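Local atomic coordinates of cyclase (PDB entry 3TFZ), a protein that probably cyclises a reactive polyketide chain and aromatises the new ring, as the aromatase/cyclase of the R1128 pathway. Residues E8-V13 with Q107-H112; Y49-L54 with T66-L71; V77-Q82 with S93-A98. All blocks are in the same frame, centred on the assembly; numbering follows the deposited sequence.

Overall arrangement
All three contacts belong to one antiparallel sheet, wrapped round the long helix 131-164 in the helix-grip manner of the Bet v1-like fold. Interaction 1 pairs the edge strand 5-13 with 105-116 and closes a long chain loop; interactions 2 and 3 are hairpins nested in it, 2 closing before 3 opens. The centre of interaction 3 lies about 11 Å from that of interaction 1 and about 10 Å from that of interaction 2. Interactions 1 and 2, with centres about 19 Å apart, fall on opposite sides of the chain's centre. Interaction 3 bridges the others by backbone bonds. Side chains of Leu110, Tyr80 and Ser67 approach bound buffer molecules, consistent with a pocket between sheet and helices where polyketide might enter.

Interaction 1 (E8-V13 with Q107-H112); sequences EHTVTV and QLVLTH
Leu108 O is gripped by two donors of the opposite strand, Thr10 OG1 at 2.7 Å and Val11 N at 3.1 Å. The amide arrives in the carbonyl plane, whereas the hydroxyl sits well above it, 57° out. Because Thr10 holds OG1 opposite its own N (chi1 -167°), the hydroxyl lies beside the carbonyl carbon and leans across to Leu108. Thr10 OG1 donates there and accepts from Gln107 NE2 at 2.9 Å, the glutamine side chain crossing at about a right angle after its bend at chi2. On the opposite face, Val13 CG2 rests 3.8 Å from Leu108 CB, with Val11 CG1 beside the same carbon. Near the far end His9 N meets Leu110 O at 3.0 Å; that oxygen also accepts from a water lying 2.6 Å from His112 ND1 and bonded to His9 ND1. Thr12 OG1 and Gln107 OE1 both bond Arg97 of the second subunit. The Thr10, Thr12 and Gln107 face thus carries linked hydrogen bonds that lead into the dimer interface, while the other is mostly apolar at Val11, Val13 and Leu108 and turns polar at His9, which bonds the water and Glu143 of helix 131-164.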
loop_
_atom_site.group_PDB
_atom_site.type_symbol
_atom_site.label_atom_id
_atom_site.label_comp_id
_atom_site.label_asym_id
_atom_site.label_seq_id
_atom_site.Cartn_x
_atom_site.Cartn_y
_atom_site.Cartn_z
ATOM N N GLU A 8 6.028 2.916 -0.215
ATOM C CA GLU A 8 4.859 2.965 0.659
ATOM C C GLU A 8 4.073 1.722 0.469
ATOM O O GLU A 8 3.794 1.343 -0.643
ATOM C CB GLU A 8 3.976 4.196 0.406
ATOM C CG GLU A 8 4.713 5.410 0.408
ATOM C CD GLU A 8 3.836 6.646 0.478
ATOM O OE1 GLU A 8 2.660 6.504 0.792
ATOM O OE2 GLU A 8 4.315 7.759 0.136
ATOM N N HIS A 9 3.679 1.099 1.551
ATOM C CA HIS A 9 2.909 -0.159 1.435
ATOM C C HIS A 9 1.711 -0.006 2.369
ATOM O O HIS A 9 1.820 0.761 3.316
ATOM C CB HIS A 9 3.698 -1.410 1.812
ATOM C CG HIS A 9 4.833 -1.728 0.881
ATOM N ND1 HIS A 9 6.021 -1.011 0.868
ATOM C CD2 HIS A 9 4.982 -2.703 -0.043
ATOM C CE1 HIS A 9 6.851 -1.536 -0.017
ATOM N NE2 HIS A 9 6.243 -2.564 -0.581
ATOM N N THR A 10 0.630 -0.755 2.125
ATOM C CA THR A 10 -0.548 -0.619 2.958
ATOM C C THR A 10 -1.297 -1.935 3.043
ATOM O O THR A 10 -1.131 -2.790 2.162
ATOM C CB THR A 10 -1.479 0.610 2.484
ATOM O OG1 THR A 10 -2.446 0.916 3.452
ATOM C CG2 THR A 10 -2.150 0.425 1.062
ATOM N N VAL A 11 -2.141 -2.025 4.078
ATOM C CA VAL A 11 -3.089 -3.133 4.377
ATOM C C VAL A 11 -4.271 -2.492 5.139
ATOM O O VAL A 11 -4.105 -1.402 5.744
ATOM C CB VAL A 11 -2.234 -4.129 5.181
ATOM C CG1 VAL A 11 -2.170 -4.008 6.773
ATOM C CG2 VAL A 11 -1.728 -5.368 4.380
ATOM N N THR A 12 -5.469 -3.101 5.015
ATOM C CA THR A 12 -6.712 -2.690 5.634
ATOM C C THR A 12 -6.829 -3.621 6.790
ATOM O O THR A 12 -6.842 -4.826 6.571
ATOM C CB THR A 12 -7.902 -2.873 4.647
ATOM O OG1 THR A 12 -7.777 -1.939 3.594
ATOM C CG2 THR A 12 -9.200 -2.506 5.286
ATOM N N VAL A 13 -6.906 -3.104 8.023
ATOM C CA VAL A 13 -6.990 -3.943 9.262
ATOM C C VAL A 13 -8.440 -4.032 9.762
ATOM O O VAL A 13 -9.137 -2.999 9.913
ATOM C CB VAL A 13 -6.079 -3.421 10.355
ATOM C CG1 VAL A 13 -6.021 -4.401 11.654
ATOM C CG2 VAL A 13 -4.618 -3.247 9.781
ATOM N N GLN A 107 -7.151 1.805 7.851
ATOM C CA GLN A 107 -6.128 1.691 6.815
ATOM C C GLN A 107 -4.733 1.837 7.502
ATOM O O GLN A 107 -4.467 2.829 8.201
ATOM C CB GLN A 107 -6.318 2.821 5.798
ATOM C CG GLN A 107 -5.534 2.685 4.454
ATOM C CD GLN A 107 -6.133 1.640 3.585
ATOM O OE1 GLN A 107 -7.306 1.685 3.213
ATOM N NE2 GLN A 107 -5.331 0.655 3.246
ATOM N N LEU A 108 -3.850 0.876 7.256
ATOM C CA LEU A 108 -2.527 0.850 7.886
ATOM C C LEU A 108 -1.417 1.081 6.801
ATOM O O LEU A 108 -1.311 0.354 5.824
ATOM C CB LEU A 108 -2.283 -0.484 8.699
ATOM C CG LEU A 108 -0.916 -0.508 9.424
ATOM C CD1 LEU A 108 -0.772 0.621 10.541
ATOM C CD2 LEU A 108 -0.691 -1.842 10.094
ATOM N N VAL A 109 -0.611 2.106 7.018
ATOM C CA VAL A 109 0.459 2.469 6.156
ATOM C C VAL A 109 1.858 2.496 6.838
ATOM O O VAL A 109 2.037 2.994 7.946
ATOM C CB VAL A 109 0.176 3.855 5.496
ATOM C CG1 VAL A 109 1.314 4.237 4.463
ATOM C CG2 VAL A 109 -1.178 3.812 4.776
ATOM N N LEU A 110 2.839 1.990 6.074
ATOM C CA LEU A 110 4.244 1.942 6.460
ATOM C C LEU A 110 5.058 2.499 5.223
ATOM O O LEU A 110 4.909 1.975 4.138
ATOM C CB LEU A 110 4.666 0.523 6.828
ATOM C CG LEU A 110 6.142 0.361 7.179
ATOM C CD1 LEU A 110 6.548 1.293 8.298
ATOM C CD2 LEU A 110 6.426 -1.074 7.592
ATOM N N THR A 111 5.852 3.583 5.466
ATOM C CA THR A 111 6.759 4.210 4.493
ATOM C C THR A 111 8.197 3.929 4.890
ATOM O O THR A 111 8.526 3.591 6.048
ATOM C CB THR A 111 6.572 5.764 4.254
ATOM O OG1 THR A 111 7.065 6.446 5.357
ATOM C CG2 THR A 111 5.103 6.225 4.085
ATOM N N HIS A 112 9.052 3.997 3.857
ATOM C CA HIS A 112 10.507 3.847 4.037
ATOM C C HIS A 112 11.209 4.839 3.204
ATOM O O HIS A 112 10.951 4.866 2.020
ATOM C CB HIS A 112 11.012 2.472 3.611
ATOM C CG HIS A 112 10.594 1.384 4.533
ATOM N ND1 HIS A 112 9.391 0.720 4.407
ATOM C CD2 HIS A 112 11.240 0.781 5.556
ATOM C CE1 HIS A 112 9.283 -0.202 5.346
ATOM N NE2 HIS A 112 10.411 -0.217 6.034
HETATM O O HOH W 1 7.163 0.575 3.027
#

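Interaction 2 (Y49-L54 with T66-L71); sequences YQVVRL and TSRRDL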
loop_
_atom_site.group_PDB
_atom_site.type_symbol
_atom_site.label_atom_id
_atom_site.label_comp_id
_atom_site.label_asym_id
_atom_site.label_seq_id
_atom_site.Cartn_x
_atom_site.Cartn_y
_atom_site.Cartn_z
ATOM N N TYR A 49 8.247 9.640 22.833
ATOM C CA TYR A 49 9.399 9.120 22.117
ATOM C C TYR A 49 9.913 7.834 22.803
ATOM O O TYR A 49 9.779 7.692 24.023
ATOM C CB TYR A 49 10.507 10.232 21.988
ATOM C CG TYR A 49 11.336 10.432 23.281
ATOM C CD1 TYR A 49 10.875 11.251 24.311
ATOM C CD2 TYR A 49 12.570 9.789 23.453
ATOM C CE1 TYR A 49 11.628 11.433 25.431
ATOM C CE2 TYR A 49 13.310 9.967 24.564
ATOM C CZ TYR A 49 12.838 10.770 25.560
ATOM O OH TYR A 49 13.596 10.933 26.719
ATOM N N GLN A 50 10.466 6.919 22.017
ATOM C CA GLN A 50 11.177 5.728 22.441
ATOM C C GLN A 50 12.448 5.584 21.567
ATOM O O GLN A 50 12.383 5.711 20.341
ATOM C CB GLN A 50 10.362 4.464 22.124
ATOM C CG GLN A 50 9.154 4.200 22.992
ATOM C CD GLN A 50 8.154 3.321 22.339
ATOM O OE1 GLN A 50 8.296 3.042 21.138
ATOM N NE2 GLN A 50 7.115 2.856 23.107
ATOM N N VAL A 51 13.600 5.320 22.204
ATOM C CA VAL A 51 14.764 4.891 21.463
ATOM C C VAL A 51 14.956 3.410 21.767
ATOM O O VAL A 51 15.003 2.948 22.937
ATOM C CB VAL A 51 16.061 5.732 21.771
ATOM C CG1 VAL A 51 17.251 5.289 20.884
ATOM C CG2 VAL A 51 15.821 7.207 21.598
ATOM N N VAL A 52 15.192 2.658 20.708
ATOM C CA VAL A 52 14.970 1.223 20.826
ATOM C C VAL A 52 16.025 0.467 20.032
ATOM O O VAL A 52 16.263 0.719 18.859
ATOM C CB VAL A 52 13.414 0.845 20.490
ATOM C CG1 VAL A 52 13.295 0.245 19.186
ATOM C CG2 VAL A 52 12.873 -0.120 21.409
ATOM N N ARG A 53 16.649 -0.475 20.706
ATOM C CA ARG A 53 17.556 -1.412 20.074
ATOM C C ARG A 53 16.851 -2.727 19.601
ATOM O O ARG A 53 16.129 -3.311 20.335
ATOM C CB ARG A 53 18.686 -1.680 21.037
ATOM C CG ARG A 53 19.557 -2.778 20.639
ATOM C CD ARG A 53 19.868 -2.585 19.250
ATOM N NE ARG A 53 21.223 -3.040 18.910
ATOM C CZ ARG A 53 22.315 -2.630 19.522
ATOM N NH1 ARG A 53 22.159 -1.869 20.603
ATOM N NH2 ARG A 53 23.528 -3.050 19.100
ATOM N N LEU A 54 17.051 -3.129 18.339
ATOM C CA LEU A 54 16.295 -4.238 17.717
ATOM C C LEU A 54 17.227 -5.267 17.116
ATOM O O LEU A 54 18.109 -4.938 16.387
ATOM C CB LEU A 54 15.331 -3.695 16.649
ATOM C CG LEU A 54 14.134 -2.845 17.149
ATOM C CD1 LEU A 54 13.702 -1.719 16.237
ATOM C CD2 LEU A 54 12.947 -3.747 17.419
ATOM N N THR A 66 19.235 0.441 15.745
ATOM C CA THR A 66 18.697 1.327 16.760
ATOM C C THR A 66 17.800 2.373 16.087
ATOM O O THR A 66 18.277 3.057 15.249
ATOM C CB THR A 66 19.868 2.046 17.458
ATOM O OG1 THR A 66 20.444 1.142 18.376
ATOM C CG2 THR A 66 19.400 3.244 18.246
ATOM N N SER A 67 16.533 2.499 16.493
ATOM C CA SER A 67 15.736 3.624 16.016
ATOM C C SER A 67 15.169 4.486 17.052
ATOM O O SER A 67 14.809 4.027 18.176
ATOM C CB SER A 67 14.543 3.195 15.149
ATOM O OG SER A 67 13.966 2.170 15.845
ATOM N N ARG A 68 15.063 5.760 16.646
ATOM C CA ARG A 68 14.310 6.756 17.400
ATOM C C ARG A 68 12.915 6.781 16.833
ATOM O O ARG A 68 12.728 7.056 15.638
ATOM C CB ARG A 68 14.948 8.108 17.387
ATOM C CG ARG A 68 14.123 9.118 18.249
ATOM C CD ARG A 68 14.639 10.591 18.144
ATOM N NE ARG A 68 15.679 10.724 19.171
ATOM C CZ ARG A 68 15.415 11.111 20.428
ATOM N NH1 ARG A 68 14.155 11.478 20.757
ATOM N NH2 ARG A 68 16.401 11.178 21.339
ATOM N N ARG A 69 11.946 6.381 17.675
ATOM C CA ARG A 69 10.471 6.456 17.338
ATOM C C ARG A 69 9.824 7.642 18.001
ATOM O O ARG A 69 9.898 7.762 19.240
ATOM C CB ARG A 69 9.713 5.189 17.751
ATOM C CG ARG A 69 10.310 3.897 17.033
ATOM C CD ARG A 69 10.115 2.619 17.873
ATOM N NE ARG A 69 8.809 2.457 18.635
ATOM C CZ ARG A 69 7.683 1.941 18.130
ATOM N NH1 ARG A 69 7.646 1.523 16.856
ATOM N NH2 ARG A 69 6.596 1.833 18.904
ATOM N N ASP A 70 9.232 8.525 17.197
ATOM C CA ASP A 70 8.528 9.669 17.723
ATOM C C ASP A 70 7.084 9.315 17.620
ATOM O O ASP A 70 6.596 9.171 16.522
ATOM C CB ASP A 70 8.870 10.932 16.935
ATOM C CG ASP A 70 10.371 11.423 17.225
ATOM O OD1 ASP A 70 10.769 11.502 18.449
ATOM O OD2 ASP A 70 11.177 11.706 16.255
ATOM N N LEU A 71 6.396 9.128 18.739
ATOM C CA LEU A 71 5.046 8.603 18.712
ATOM C C LEU A 71 4.014 9.742 18.866
ATOM O O LEU A 71 4.162 10.581 19.736
ATOM C CB LEU A 71 4.838 7.553 19.843
ATOM C CG LEU A 71 5.535 6.136 19.782
ATOM C CD1 LEU A 71 6.946 6.189 20.345
ATOM C CD2 LEU A 71 4.685 5.154 20.588
#
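Arg69 meets Gln50 at both its root and its tip. Arg69 CB lies 3.8 Å from Gln50 O, the acceptor of its own backbone N; CD passes near Val52 CG1, and a bend at chi3 (38°) then brings the guanidinium edge to edge with the Gln50 amide, the two nearly coplanar. Arg69 NE donates to Gln50 OE1 at 2.6 Å, almost straight at 162° and only 1° out of the guanidinium plane. Arg69 NH2 adds a weak bond to Gln50 OE1 at 3.1 Å. Beyond it NH1 bonds Tyr30 OH and NH2 the carbonyl of Leu24, while Gln50 NE2 goes to Ala25 O. Leu71 CD1 flanks the amide, 3.5 Å from Gln50 OE1. On the other face Arg68 turns back at chi3, placing Val51 CG2 over one face of its guanidinium and Arg68 NH1 3.6 Å from Tyr49 CD2. Farther along, Val52 CG1 and Leu54 CD1 each approach Ser67 OG, which bonds a buffer molecule. With NE and both terminal nitrogens supplied with oxygen acceptors, the buried Arg69 is fixed in rotation and ties this hairpin to the end of helix 17-25; its positive charge is probably stabilised by the dipoles of these neutral groups.

Interaction 3 (V77-Q82 with S93-A98); sequences VIAYRQ and SGEWRA
The Tyr80 ring lies across the backbone of Gly94, whose N sits 3.5 Å above one face of the Tyr80 ring and is displaced toward the rim. Along one side of the ring Tyr80 CE2 comes 3.5 Å from Gly94 CA, and along the other CE1 approaches the carbonyl carbon of Ser93. The torsion responsible is chi1 of 72°, which puts CG between the tyrosine's own N and carbonyl carbon and swings the ring over the partner strand. Gly94 has no side chain on this face to obstruct it. The hydroxyl continues past Gly94 and bonds Thr111 O on the next strand. Trp96 CD1 stands 4.1 Å from Ile78 CB. A third flat group, the Arg97 guanidinium, has the Glu95 carboxylate at its edge: Arg97 NE meets Glu95 OE1 at 2.8 Å in a salt bridge, on the anti side of the oxygen, and NH2 adds a weak bond. Val77 flanks this pair, Val77 CG1 3.9 Å from Glu95 CD and CG2 beside Arg97 CG.

Four backbone bonds hold the register, among them Trp96 N to Ile78 O at 2.8 Å and Tyr80 N to Gly94 O at 3.0 Å. At the far end Ser93 CB lies 3.3 Å from Tyr80 O and also faces Arg81.

Strand 77-82 continues the sheet toward 61-72, and strand 89-100 toward 105-116. Ile78 packs on Trp21 and Leu24 of helix 17-25, and Trp96 on Leu24 and on Leu150 and Val153 of helix 131-164, so this face looks into the helix-grip interior. On the opposite face Arg97 turns to the second subunit, where it packs on Leu101 of that chain.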
loop_
_atom_site.group_PDB
_atom_site.type_symbol
_atom_site.label_atom_id
_atom_site.label_comp_id
_atom_site.label_asym_id
_atom_site.label_seq_id
_atom_site.Cartn_x
_atom_site.Cartn_y
_atom_site.Cartn_z
ATOM N N VAL A 77 0.453 8.439 14.082
ATOM C CA VAL A 77 1.610 8.366 13.276
ATOM C C VAL A 77 2.829 8.042 14.220
ATOM O O VAL A 77 2.937 8.621 15.326
ATOM C CB VAL A 77 1.861 9.770 12.601
ATOM C CG1 VAL A 77 3.335 9.866 12.115
ATOM C CG2 VAL A 77 0.905 9.986 11.418
ATOM N N ILE A 78 3.686 7.095 13.814
ATOM C CA ILE A 78 4.963 6.913 14.467
ATOM C C ILE A 78 6.004 7.183 13.433
ATOM O O ILE A 78 6.052 6.441 12.462
ATOM C CB ILE A 78 5.152 5.521 15.087
ATOM C CG1 ILE A 78 4.021 5.177 16.116
ATOM C CG2 ILE A 78 6.618 5.411 15.686
ATOM C CD1 ILE A 78 4.004 3.727 16.568
ATOM N N ALA A 79 6.738 8.304 13.568
ATOM C CA ALA A 79 7.932 8.638 12.755
ATOM C C ALA A 79 9.148 7.867 13.352
ATOM O O ALA A 79 9.383 7.867 14.565
ATOM C CB ALA A 79 8.233 10.177 12.790
ATOM N N TYR A 80 9.876 7.149 12.498
ATOM C CA TYR A 80 11.074 6.426 12.936
ATOM C C TYR A 80 12.286 6.950 12.160
ATOM O O TYR A 80 12.143 7.355 11.035
ATOM C CB TYR A 80 10.884 4.855 12.911
ATOM C CG TYR A 80 10.847 4.287 11.517
ATOM C CD1 TYR A 80 12.024 3.926 10.881
ATOM C CD2 TYR A 80 9.596 4.096 10.813
ATOM C CE1 TYR A 80 12.009 3.451 9.567
ATOM C CE2 TYR A 80 9.588 3.686 9.570
ATOM C CZ TYR A 80 10.791 3.347 8.937
ATOM O OH TYR A 80 10.747 2.867 7.684
ATOM N N ARG A 81 13.478 6.973 12.787
ATOM C CA ARG A 81 14.773 7.254 12.102
ATOM C C ARG A 81 15.745 6.279 12.796
ATOM O O ARG A 81 15.769 6.176 14.018
ATOM C CB ARG A 81 15.215 8.733 12.258
ATOM C CG ARG A 81 16.446 9.243 11.438
ATOM C CD ARG A 81 17.140 10.623 11.856
ATOM N NE ARG A 81 17.875 11.389 10.771
ATOM C CZ ARG A 81 19.023 11.044 10.079
ATOM N NH1 ARG A 81 19.697 9.881 10.267
ATOM N NH2 ARG A 81 19.531 11.882 9.139
ATOM N N GLN A 82 16.502 5.488 12.001
ATOM C CA GLN A 82 17.496 4.567 12.539
ATOM C C GLN A 82 18.803 5.348 12.851
ATOM O O GLN A 82 19.254 6.039 11.981
ATOM C CB GLN A 82 17.725 3.428 11.529
ATOM C CG GLN A 82 16.527 2.568 11.499
ATOM C CD GLN A 82 16.812 1.246 10.822
ATOM O OE1 GLN A 82 17.916 1.014 10.252
ATOM N NE2 GLN A 82 15.833 0.360 10.881
ATOM N N SER A 93 14.542 5.797 7.342
ATOM C CA SER A 93 13.528 6.507 8.060
ATOM C C SER A 93 12.173 6.320 7.381
ATOM O O SER A 93 12.083 5.603 6.299
ATOM C CB SER A 93 14.014 7.947 8.374
ATOM O OG SER A 93 13.730 8.823 7.323
ATOM N N GLY A 94 11.094 6.774 8.051
ATOM C CA GLY A 94 9.748 6.576 7.555
ATOM C C GLY A 94 8.684 6.873 8.606
ATOM O O GLY A 94 8.946 7.484 9.656
ATOM N N GLU A 95 7.456 6.416 8.327
ATOM C CA GLU A 95 6.328 6.558 9.205
ATOM C C GLU A 95 5.457 5.341 9.194
ATOM O O GLU A 95 5.274 4.758 8.154
ATOM C CB GLU A 95 5.456 7.804 8.760
ATOM C CG GLU A 95 6.138 8.998 9.064
ATOM C CD GLU A 95 5.319 10.292 8.803
ATOM O OE1 GLU A 95 4.175 10.246 8.211
ATOM O OE2 GLU A 95 5.867 11.377 9.157
ATOM N N TRP A 96 4.847 5.031 10.342
ATOM C CA TRP A 96 3.589 4.260 10.383
ATOM C C TRP A 96 2.475 5.275 10.453
ATOM O O TRP A 96 2.612 6.196 11.217
ATOM C CB TRP A 96 3.458 3.469 11.679
ATOM C CG TRP A 96 4.385 2.341 11.821
ATOM C CD1 TRP A 96 5.543 2.360 12.500
ATOM C CD2 TRP A 96 4.229 0.951 11.321
ATOM N NE1 TRP A 96 6.143 1.125 12.443
ATOM C CE2 TRP A 96 5.335 0.225 11.797
ATOM C CE3 TRP A 96 3.229 0.268 10.590
ATOM C CZ2 TRP A 96 5.526 -1.181 11.547
ATOM C CZ3 TRP A 96 3.400 -1.179 10.340
ATOM C CH2 TRP A 96 4.545 -1.854 10.821
ATOM N N ARG A 97 1.380 5.057 9.694
ATOM C CA ARG A 97 0.204 5.877 9.704
ATOM C C ARG A 97 -1.039 4.947 9.684
ATOM O O ARG A 97 -1.195 4.169 8.779
ATOM C CB ARG A 97 0.152 6.742 8.456
ATOM C CG ARG A 97 1.459 7.598 8.139
ATOM C CD ARG A 97 1.473 7.971 6.630
ATOM N NE ARG A 97 2.620 8.820 6.317
ATOM C CZ ARG A 97 2.938 9.293 5.121
ATOM N NH1 ARG A 97 2.185 9.026 4.073
ATOM N NH2 ARG A 97 4.006 10.070 4.975
ATOM N N ALA A 98 -1.968 5.133 10.642
ATOM C CA ALA A 98 -3.186 4.402 10.819
ATOM C C ALA A 98 -4.341 5.362 10.543
ATOM O O ALA A 98 -4.462 6.287 11.247
ATOM C CB ALA A 98 -3.277 3.929 12.260
#